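Local coordinates for protein 3-methylornithine synthase (Methanosarcina barkeri, PDB 3T7V) that isomerises L-lysine to (3R)-3-methyl-D-ornithine by radical SAM chemistry, using a [4Fe-4S] cluster and S-adenosylmethionine, on the pathway to pyrrolysine, at residues 22-34 with 214-226. Residues are numbered along the deposited sequence; the frame is centred on the assembly and turned at random.
Sequences QLTDNDLRTLLSL and NDIESTILSLRGM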
ATOM      1  N   GLN A  22      16.523  17.976   4.809  1.00 28.30           N
ATOM      2  CA  GLN A  22      15.622  17.708   3.668  1.00 26.30           C
ATOM      3  C   GLN A  22      16.489  17.281   2.488  1.00 25.28           C
ATOM      4  O   GLN A  22      17.280  18.056   2.027  1.00 29.70           O
ATOM      5  CB  GLN A  22      14.921  18.976   3.206  1.00 39.66           C
ATOM      6  CG  GLN A  22      14.376  19.868   4.292  1.00 51.67           C
ATOM      7  CD  GLN A  22      12.996  19.449   4.629  1.00 52.66           C
ATOM      8  OE1 GLN A  22      12.738  18.269   4.839  1.00 53.56           O
ATOM      9  NE2 GLN A  22      12.090  20.399   4.684  1.00 64.63           N
ATOM     10  N   LEU A  23      16.254  16.067   1.958  1.00 25.34           N
ATOM     11  CA  LEU A  23      16.984  15.607   0.816  1.00 23.29           C
ATOM     12  C   LEU A  23      16.723  16.536  -0.390  1.00 25.15           C
ATOM     13  O   LEU A  23      15.564  16.935  -0.659  1.00 26.15           O
ATOM     14  CB  LEU A  23      16.533  14.175   0.516  1.00 24.21           C
ATOM     15  CG  LEU A  23      17.267  13.099   1.321  1.00 29.87           C
ATOM     16  CD1 LEU A  23      17.468  13.167   2.819  1.00 37.54           C
ATOM     17  CD2 LEU A  23      16.559  11.817   0.881  1.00 26.40           C
ATOM     18  N   THR A  24      17.803  16.948  -1.057  1.00 23.32           N
ATOM     19  CA  THR A  24      17.684  17.718  -2.286  1.00 23.74           C
ATOM     20  C   THR A  24      17.469  16.843  -3.503  1.00 23.05           C
ATOM     21  O   THR A  24      17.594  15.631  -3.414  1.00 22.13           O
ATOM     22  CB  THR A  24      18.988  18.511  -2.507  1.00 26.78           C
ATOM     23  OG1 THR A  24      20.083  17.586  -2.737  1.00 27.69           O
ATOM     24  CG2 THR A  24      19.311  19.377  -1.288  1.00 33.40           C
ATOM     25  N   ASP A  25      17.219  17.455  -4.670  1.00 23.85           N
ATOM     26  CA  ASP A  25      17.113  16.618  -5.861  1.00 26.21           C
ATOM     27  C   ASP A  25      18.436  15.949  -6.197  1.00 23.79           C
ATOM     28  O   ASP A  25      18.424  14.805  -6.705  1.00 23.85           O
ATOM     29  CB  ASP A  25      16.553  17.380  -7.093  1.00 28.63           C
ATOM     30  CG  ASP A  25      15.090  17.883  -6.894  1.00 34.30           C
ATOM     31  OD1 ASP A  25      14.281  17.244  -6.154  1.00 34.50           O
ATOM     32  OD2 ASP A  25      14.772  18.936  -7.477  1.00 47.08           O
ATOM     33  N   ASN A  26      19.560  16.640  -5.988  1.00 23.14           N
ATOM     34  CA  ASN A  26      20.888  15.953  -6.147  1.00 22.04           C
ATOM     35  C   ASN A  26      21.010  14.740  -5.241  1.00 21.29           C
ATOM     36  O   ASN A  26      21.569  13.699  -5.701  1.00 21.16           O
ATOM     37  CB  ASN A  26      22.047  16.916  -6.013  1.00 26.53           C
ATOM     38  CG  ASN A  26      22.256  17.728  -7.308  1.00 36.49           C
ATOM     39  OD1 ASN A  26      22.945  18.662  -7.276  1.00 45.96           O
ATOM     40  ND2 ASN A  26      21.609  17.363  -8.397  1.00 33.26           N
ATOM     41  N   ASP A  27      20.565  14.845  -3.976  1.00 23.50           N
ATOM     42  CA  ASP A  27      20.628  13.705  -3.047  1.00 21.81           C
ATOM     43  C   ASP A  27      19.752  12.574  -3.624  1.00 19.62           C
ATOM     44  O   ASP A  27      20.195  11.421  -3.614  1.00 22.44           O
ATOM     45  CB  ASP A  27      20.104  14.058  -1.631  1.00 25.69           C
ATOM     46  CG  ASP A  27      20.918  15.120  -0.960  1.00 31.69           C
ATOM     47  OD1 ASP A  27      22.119  15.266  -1.304  1.00 36.08           O
ATOM     48  OD2 ASP A  27      20.394  15.797  -0.047  1.00 33.02           O
ATOM     49  N   LEU A  28      18.540  12.874  -4.107  1.00 22.03           N
ATOM     50  CA  LEU A  28      17.642  11.809  -4.714  1.00 21.54           C
ATOM     51  C   LEU A  28      18.326  11.199  -5.893  1.00 21.06           C
ATOM     52  O   LEU A  28      18.264   9.989  -6.046  1.00 21.86           O
ATOM     53  CB  LEU A  28      16.265  12.386  -5.082  1.00 21.40           C
ATOM     54  CG  LEU A  28      15.466  12.913  -3.912  1.00 22.79           C
ATOM     55  CD1 LEU A  28      14.113  13.462  -4.414  1.00 24.39           C
ATOM     56  CD2 LEU A  28      15.202  11.834  -2.870  1.00 26.73           C
ATOM     57  N   ARG A  29      18.922  11.996  -6.813  1.00 17.75           N
ATOM     58  CA  ARG A  29      19.601  11.392  -7.937  1.00 17.53           C
ATOM     59  C   ARG A  29      20.686  10.446  -7.518  1.00 17.47           C
ATOM     60  O   ARG A  29      20.939   9.467  -8.226  1.00 23.50           O
ATOM     61  CB  ARG A  29      20.188  12.446  -8.911  1.00 18.19           C
ATOM     62  CG  ARG A  29      19.118  13.172  -9.682  1.00 19.01           C
ATOM     63  CD  ARG A  29      19.776  14.284 -10.518  1.00 19.08           C
ATOM     64  NE  ARG A  29      18.740  14.998 -11.289  1.00 21.07           N
ATOM     65  CZ  ARG A  29      18.321  14.615 -12.480  1.00 18.61           C
ATOM     66  NH1 ARG A  29      18.791  13.493 -13.063  1.00 18.69           N
ATOM     67  NH2 ARG A  29      17.458  15.367 -13.158  1.00 21.91           N
ATOM     68  N   THR A  30      21.481  10.853  -6.506  1.00 18.69           N
ATOM     69  CA  THR A  30      22.591  10.056  -6.043  1.00 18.64           C
ATOM     70  C   THR A  30      22.085   8.751  -5.433  1.00 18.04           C
ATOM     71  O   THR A  30      22.549   7.658  -5.810  1.00 21.87           O
ATOM     72  CB  THR A  30      23.365  10.850  -5.060  1.00 20.87           C
ATOM     73  OG1 THR A  30      23.816  12.053  -5.667  1.00 22.98           O
ATOM     74  CG2 THR A  30      24.581  10.001  -4.481  1.00 25.34           C
ATOM     75  N   LEU A  31      21.112   8.869  -4.521  1.00 19.79           N
ATOM     76  CA  LEU A  31      20.578   7.668  -3.829  1.00 21.04           C
ATOM     77  C   LEU A  31      19.905   6.707  -4.795  1.00 21.04           C
ATOM     78  O   LEU A  31      20.107   5.452  -4.738  1.00 23.39           O
ATOM     79  CB  LEU A  31      19.638   8.084  -2.670  1.00 21.64           C
ATOM     80  CG  LEU A  31      20.370   8.869  -1.555  1.00 22.25           C
ATOM     81  CD1 LEU A  31      19.349   9.226  -0.487  1.00 26.77           C
ATOM     82  CD2 LEU A  31      21.502   8.106  -0.887  1.00 24.47           C
ATOM     83  N   LEU A  32      19.160   7.287  -5.737  1.00 18.00           N
ATOM     84  CA  LEU A  32      18.464   6.460  -6.709  1.00 19.82           C
ATOM     85  C   LEU A  32      19.384   5.803  -7.726  1.00 22.45           C
ATOM     86  O   LEU A  32      18.990   4.876  -8.422  1.00 26.00           O
ATOM     87  CB  LEU A  32      17.312   7.232  -7.365  1.00 19.31           C
ATOM     88  CG  LEU A  32      16.147   7.585  -6.404  1.00 19.06           C
ATOM     89  CD1 LEU A  32      15.221   8.611  -7.096  1.00 22.62           C
ATOM     90  CD2 LEU A  32      15.337   6.320  -5.950  1.00 21.03           C
ATOM     91  N   SER A  33      20.633   6.283  -7.879  1.00 21.74           N
ATOM     92  CA  SER A  33      21.501   5.648  -8.881  1.00 26.18           C
ATOM     93  C   SER A  33      22.468   4.649  -8.193  1.00 23.70           C
ATOM     94  O   SER A  33      23.341   4.115  -8.849  1.00 30.93           O
ATOM     95  CB  SER A  33      22.190   6.683  -9.767  1.00 31.23           C
ATOM     96  OG  SER A  33      22.923   7.503  -8.944  1.00 32.23           O
ATOM     97  N   LEU A  34      22.312   4.389  -6.885  1.00 23.18           N
ATOM     98  CA  LEU A  34      23.224   3.501  -6.181  1.00 25.80           C
ATOM     99  C   LEU A  34      23.078   2.084  -6.743  1.00 31.78           C
ATOM    100  O   LEU A  34      21.963   1.624  -6.993  1.00 29.82           O
ATOM    101  CB  LEU A  34      23.013   3.491  -4.646  1.00 28.14           C
ATOM    102  CG  LEU A  34      23.271   4.743  -3.852  1.00 26.40           C
ATOM    103  CD1 LEU A  34      22.721   4.548  -2.452  1.00 29.68           C
ATOM    104  CD2 LEU A  34      24.760   4.952  -3.744  1.00 32.92           C
ATOM    105  N   ASN A 214       9.330   3.891 -15.364  1.00 18.27           N
ATOM    106  CA  ASN A 214       9.813   5.113 -14.713  1.00 15.85           C
ATOM    107  C   ASN A 214      11.328   5.105 -14.598  1.00 18.49           C
ATOM    108  O   ASN A 214      11.940   4.168 -14.098  1.00 22.07           O
ATOM    109  CB  ASN A 214       9.210   5.194 -13.286  1.00 17.85           C
ATOM    110  CG  ASN A 214       9.475   3.945 -12.450  1.00 16.88           C
ATOM    111  OD1 ASN A 214       9.145   2.813 -12.892  1.00 17.28           O
ATOM    112  ND2 ASN A 214      10.073   4.097 -11.258  1.00 17.04           N
ATOM    113  N   ASP A 215      11.942   6.132 -15.118  1.00 17.74           N
ATOM    114  CA  ASP A 215      13.384   6.327 -14.890  1.00 18.25           C
ATOM    115  C   ASP A 215      13.665   7.129 -13.633  1.00 16.27           C
ATOM    116  O   ASP A 215      12.719   7.482 -12.890  1.00 16.43           O
ATOM    117  CB  ASP A 215      14.051   6.953 -16.184  1.00 20.06           C
ATOM    118  CG  ASP A 215      13.639   8.444 -16.472  1.00 27.18           C
ATOM    119  OD1 ASP A 215      12.673   9.031 -15.862  1.00 23.96           O
ATOM    120  OD2 ASP A 215      14.325   9.119 -17.353  1.00 29.00           O
ATOM    121  N   ILE A 216      14.906   7.508 -13.380  1.00 15.95           N
ATOM    122  CA  ILE A 216      15.191   8.298 -12.160  1.00 17.09           C
ATOM    123  C   ILE A 216      14.404   9.577 -12.166  1.00 15.73           C
ATOM    124  O   ILE A 216      13.845   9.917 -11.114  1.00 16.34           O
ATOM    125  CB  ILE A 216      16.704   8.546 -12.012  1.00 17.50           C
ATOM    126  CG1 ILE A 216      17.386   7.270 -11.637  1.00 19.79           C
ATOM    127  CG2 ILE A 216      17.038   9.695 -11.054  1.00 20.57           C
ATOM    128  CD1 ILE A 216      18.918   7.319 -11.683  1.00 23.26           C
ATOM    129  N   GLU A 217      14.383  10.311 -13.280  1.00 14.66           N
ATOM    130  CA  GLU A 217      13.683  11.634 -13.265  1.00 15.59           C
ATOM    131  C   GLU A 217      12.174  11.449 -12.980  1.00 16.72           C
ATOM    132  O   GLU A 217      11.589  12.270 -12.262  1.00 17.98           O
ATOM    133  CB  GLU A 217      13.980  12.385 -14.571  1.00 17.97           C
ATOM    134  CG  GLU A 217      15.449  12.856 -14.541  1.00 19.40           C
ATOM    135  CD  GLU A 217      15.757  13.778 -15.725  1.00 18.92           C
ATOM    136  OE1 GLU A 217      15.179  13.529 -16.865  1.00 22.18           O
ATOM    137  OE2 GLU A 217      16.545  14.716 -15.461  1.00 22.53           O
ATOM    138  N   SER A 218      11.576  10.431 -13.597  1.00 14.57           N
ATOM    139  CA  SER A 218      10.117  10.185 -13.385  1.00 15.11           C
ATOM    140  C   SER A 218       9.878   9.857 -11.920  1.00 14.63           C
ATOM    141  O   SER A 218       8.896  10.356 -11.323  1.00 15.10           O
ATOM    142  CB  SER A 218       9.779   8.958 -14.244  1.00 18.30           C
ATOM    143  OG  SER A 218       8.450   8.585 -14.137  1.00 20.38           O
ATOM    144  N   THR A 219      10.765   9.081 -11.322  1.00 13.22           N
ATOM    145  CA  THR A 219      10.643   8.707  -9.924  1.00 13.29           C
ATOM    146  C   THR A 219      10.770   9.933  -9.029  1.00 13.95           C
ATOM    147  O   THR A 219      10.027  10.033  -8.031  1.00 13.93           O
ATOM    148  CB  THR A 219      11.707   7.652  -9.600  1.00 14.51           C
ATOM    149  OG1 THR A 219      11.496   6.524 -10.483  1.00 17.42           O
ATOM    150  CG2 THR A 219      11.587   7.212  -8.125  1.00 16.18           C
ATOM    151  N   ILE A 220      11.734  10.825  -9.309  1.00 14.05           N
ATOM    152  CA  ILE A 220      11.816  12.067  -8.503  1.00 15.48           C
ATOM    153  C   ILE A 220      10.550  12.889  -8.593  1.00 15.10           C
ATOM    154  O   ILE A 220      10.084  13.394  -7.566  1.00 16.08           O
ATOM    155  CB  ILE A 220      13.062  12.856  -8.938  1.00 15.96           C
ATOM    156  CG1 ILE A 220      14.256  11.990  -8.582  1.00 18.46           C
ATOM    157  CG2 ILE A 220      13.090  14.191  -8.229  1.00 19.79           C
ATOM    158  CD1 ILE A 220      15.561  12.658  -9.036  1.00 22.04           C
ATOM    159  N   LEU A 221       9.975  13.023  -9.817  1.00 15.47           N
ATOM    160  CA  LEU A 221       8.723  13.771 -10.003  1.00 16.69           C
ATOM    161  C   LEU A 221       7.648  13.114  -9.117  1.00 15.94           C
ATOM    162  O   LEU A 221       6.906  13.808  -8.426  1.00 16.78           O
ATOM    163  CB  LEU A 221       8.238  13.703 -11.443  1.00 20.33           C
ATOM    164  CG  LEU A 221       8.830  14.512 -12.601  1.00 27.29           C
ATOM    165  CD1 LEU A 221       8.030  14.238 -13.897  1.00 28.55           C
ATOM    166  CD2 LEU A 221       8.669  15.972 -12.170  1.00 31.54           C
ATOM    167  N   SER A 222       7.661  11.797  -9.043  1.00 14.39           N
ATOM    168  CA  SER A 222       6.635  11.117  -8.229  1.00 13.71           C
ATOM    169  C   SER A 222       6.868  11.235  -6.748  1.00 15.74           C
ATOM    170  O   SER A 222       5.914  11.443  -5.982  1.00 17.65           O
ATOM    171  CB  SER A 222       6.550   9.663  -8.615  1.00 13.77           C
ATOM    172  OG  SER A 222       6.043   9.593  -9.934  1.00 14.87           O
ATOM    173  N   LEU A 223       8.129  11.168  -6.328  1.00 14.62           N
ATOM    174  CA  LEU A 223       8.419  11.390  -4.894  1.00 14.42           C
ATOM    175  C   LEU A 223       8.044  12.831  -4.445  1.00 16.83           C
ATOM    176  O   LEU A 223       7.430  13.022  -3.370  1.00 18.03           O
ATOM    177  CB  LEU A 223       9.921  11.151  -4.569  1.00 16.41           C
ATOM    178  CG  LEU A 223      10.295   9.644  -4.761  1.00 16.59           C
ATOM    179  CD1 LEU A 223      11.837   9.509  -4.789  1.00 17.45           C
ATOM    180  CD2 LEU A 223       9.780   8.779  -3.595  1.00 19.84           C
ATOM    181  N   ARG A 224       8.397  13.835  -5.264  1.00 17.01           N
ATOM    182  CA  ARG A 224       8.078  15.191  -4.929  1.00 18.01           C
ATOM    183  C   ARG A 224       6.547  15.377  -4.993  1.00 18.83           C
ATOM    184  O   ARG A 224       5.969  16.081  -4.152  1.00 21.47           O
ATOM    185  CB  ARG A 224       8.784  16.175  -5.879  1.00 17.78           C
ATOM    186  CG  ARG A 224      10.296  16.173  -5.744  1.00 22.28           C
ATOM    187  CD  ARG A 224      10.639  16.688  -4.377  1.00 28.38           C
ATOM    188  NE  ARG A 224      12.103  16.850  -4.323  1.00 26.75           N
ATOM    189  CZ  ARG A 224      12.797  16.792  -3.186  1.00 27.62           C
ATOM    190  NH1 ARG A 224      12.169  16.597  -2.042  1.00 29.69           N
ATOM    191  NH2 ARG A 224      14.129  16.904  -3.213  1.00 28.68           N
ATOM    192  N   GLY A 225       5.856  14.729  -5.951  1.00 17.25           N
ATOM    193  CA  GLY A 225       4.368  14.842  -6.120  1.00 18.46           C
ATOM    194  C   GLY A 225       3.695  14.292  -4.895  1.00 18.92           C
ATOM    195  O   GLY A 225       2.718  14.921  -4.388  1.00 21.47           O
ATOM    196  N   MET A 226       4.185  13.168  -4.416  1.00 17.15           N
ATOM    197  CA  MET A 226       3.606  12.539  -3.166  1.00 16.85           C
ATOM    198  C   MET A 226       3.769  13.432  -1.969  1.00 19.06           C
ATOM    199  O   MET A 226       2.865  13.441  -1.140  1.00 26.15           O
ATOM    200  CB  MET A 226       4.180  11.104  -2.795  1.00 20.36           C
ATOM    201  CG  MET A 226       3.598   9.978  -3.643  1.00 24.82           C
ATOM    202  SD  MET A 226       3.721   8.301  -2.872  1.00 25.00           S
ATOM    203  CE  MET A 226       5.443   8.638  -2.852  1.00 28.43           C
TER
HETATM  204  O   HOH W   1      13.207  16.103   0.446  1.00 35.34           O
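Arg224 reaches from helix 216-226 to Asp25 and Leu23 at the start of helix 25-32. CB points at the partner helix; the chain then bends at CG (chi2 -65°), and CG and CD both pass by Asp25 OD1. Arg224 NE donates to Asp25 OD1 at 2.9 Å, nearly along the C-O bond. NH2 also donates to Asp25 OD1, from above the carboxylate plane, which makes the salt bridge a side-on grip on a single atom. The other N-H of Arg224 NH2 runs almost straight (174°) to Leu23 O, 2.9 Å away, and NH1 reaches the same carbonyl through a water. Leu28 CD1 lies over one guanidinium face, 3.6 Å from Arg224 NH2. With these bonds all near its plane, the group's rotation is fixed.

Toward the N-terminal end of helix 216-226 the helices mesh knobs-into-holes. Ile220 sits among Asp25, Leu28, Arg29 and Leu32, its CD1 3.7 Å from Arg29 CG; Leu32 in turn fills the hole of Ile216, Thr219, Ile220 and Leu223, its CD1 3.8 Å from Ile220 CG1. On the exposed flank Arg29, extended from CG to NE, forms a salt bridge in which NH2 donates to the anti lone pair of Glu217 OE2 (2.6 Å). Leu28, Leu32 and Leu223 also pack on helix 258-268. Helix 25-32 thus lies, nearer antiparallel than parallel, against the helix that follows strand 203-210 on the outside of the radical SAM TIM-barrel-type fold.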